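Local coordinates for PDZ domain protein (Parabacteroides distasonis, PDB 4L8N), which is of unknown function but combines N-terminal and C-terminal PDZ domains with a DUF4136 domain and binds magnesium, at residues I18-S21 with N26-P29. Sequence-based numbering, arbitrary orientation.
Sequences ISQS and NNKP
Ser19 and the backbone of Asn27 and Lys28 hold together the base of the loop that joins strands 8-18 and 29-34, an antiparallel hairpin of the N-terminal PDZ domain. Ser19 N donates to Lys28 O at 3.1 Å, and Asn27 N donates to Ser19 O at 2.9 Å. Both bonds bend to about 150° at the hydrogen, and each donor is tilted from the plane of the carbonyl it meets. One residue further down, Ile18 and Pro29 form a non-hydrogen-bonded pair where the strands begin, their side chains on the same face of the sheet; Pro29 also makes backbone hydrogen bonds with Ile51.

The hydroxyl of Ser19 serves the loop itself. With OG anti to the backbone N (chi1 173°), it accepts from Ser21 N at 3.2 Å, closing an ST turn, and it also hydrogen-bonds Trp24 O within the loop. Ser21 OG in turn bonds Asn23 N, so both serine hydroxyls bond to backbone atoms of the intervening turn.

Asn26 turns its side chain back toward segment 18-21. A water bridges its OD1 to Gln20 O, donating to both, whereas Ser21 O, 3.3 Å from Asn26 OD1, is a second acceptor and makes no bond with it. Gln20 and Asn27 are exposed, and the ends of their side chains come closer to the opposite segment. The Lys28 side chain starts away from segment 18-21 and runs out almost fully extended to a salt bridge with Glu52 on strand 50-54, tying the hairpin to the neighbouring part of the domain. Apolar contact between the segments is slight: the CG2 methyl of Ile18, anti to its own nitrogen, rests 4.1 Å from Asn27 CA.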
loop_
_atom_site.group_PDB
_atom_site.type_symbol
_atom_site.label_atom_id
_atom_site.label_comp_id
_atom_site.label_asym_id
_atom_site.label_seq_id
_atom_site.Cartn_x
_atom_site.Cartn_y
_atom_site.Cartn_z
ATOM N N ILE A 18 16.143 20.296 9.188
ATOM C CA ILE A 18 15.963 21.461 8.328
ATOM C C ILE A 18 14.867 20.945 7.380
ATOM O O ILE A 18 15.131 20.051 6.567
ATOM C CB ILE A 18 17.251 22.032 7.664
ATOM C CG1 ILE A 18 18.076 22.822 8.697
ATOM C CG2 ILE A 18 16.914 22.950 6.479
ATOM C CD1 ILE A 18 19.190 22.080 9.278
ATOM N N SER A 19 13.609 21.373 7.631
ATOM C CA SER A 19 12.396 20.938 6.929
ATOM C C SER A 19 12.487 21.044 5.421
ATOM O O SER A 19 12.895 22.068 4.870
ATOM C CB SER A 19 11.178 21.714 7.406
ATOM O OG SER A 19 10.025 21.429 6.633
ATOM N N GLN A 20 12.085 19.943 4.773
ATOM C CA GLN A 20 12.017 19.781 3.328
ATOM C C GLN A 20 10.549 19.817 2.889
ATOM O O GLN A 20 10.273 19.850 1.689
ATOM C CB GLN A 20 12.735 18.488 2.871
ATOM C CG GLN A 20 14.275 18.503 3.036
ATOM C CD GLN A 20 14.948 19.773 2.529
ATOM O OE1 GLN A 20 15.615 20.494 3.285
ATOM N NE2 GLN A 20 14.761 20.097 1.248
ATOM N N SER A 21 9.614 19.889 3.868
ATOM C CA SER A 21 8.167 19.984 3.645
ATOM C C SER A 21 7.805 21.346 3.106
ATOM O O SER A 21 8.243 22.349 3.655
ATOM C CB SER A 21 7.405 19.716 4.943
ATOM O OG SER A 21 6.073 20.197 4.868
ATOM N N ASN A 26 9.274 25.402 5.642
ATOM C CA ASN A 26 10.194 25.046 4.565
ATOM C C ASN A 26 11.562 25.747 4.710
ATOM O O ASN A 26 11.632 26.965 4.929
ATOM C CB ASN A 26 9.580 25.357 3.203
ATOM C CG ASN A 26 10.210 24.598 2.057
ATOM O OD1 ASN A 26 10.913 23.597 2.246
ATOM N ND2 ASN A 26 9.939 25.031 0.830
ATOM N N ASN A 27 12.641 24.933 4.631
ATOM C CA ASN A 27 14.060 25.314 4.722
ATOM C C ASN A 27 14.348 26.137 6.005
ATOM O O ASN A 27 15.183 27.057 6.024
ATOM C CB ASN A 27 14.539 26.026 3.427
ATOM C CG ASN A 27 14.422 25.141 2.197
ATOM O OD1 ASN A 27 14.928 24.003 2.156
ATOM N ND2 ASN A 27 13.702 25.619 1.184
ATOM N N LYS A 28 13.670 25.737 7.096
ATOM C CA LYS A 28 13.783 26.314 8.442
ATOM C C LYS A 28 13.934 25.180 9.437
ATOM O O LYS A 28 13.476 24.082 9.117
ATOM C CB LYS A 28 12.535 27.156 8.784
ATOM C CG LYS A 28 12.319 28.372 7.899
ATOM C CD LYS A 28 11.011 29.037 8.234
ATOM C CE LYS A 28 10.709 30.204 7.338
ATOM N NZ LYS A 28 9.294 30.633 7.481
ATOM N N PRO A 29 14.527 25.366 10.642
ATOM C CA PRO A 29 14.565 24.247 11.600
ATOM C C PRO A 29 13.170 23.945 12.170
ATOM O O PRO A 29 12.441 24.866 12.539
ATOM C CB PRO A 29 15.534 24.729 12.695
ATOM C CG PRO A 29 16.087 26.034 12.225
ATOM C CD PRO A 29 15.128 26.585 11.223
HETATM O O HOH W 1 11.911 21.901 0.118
#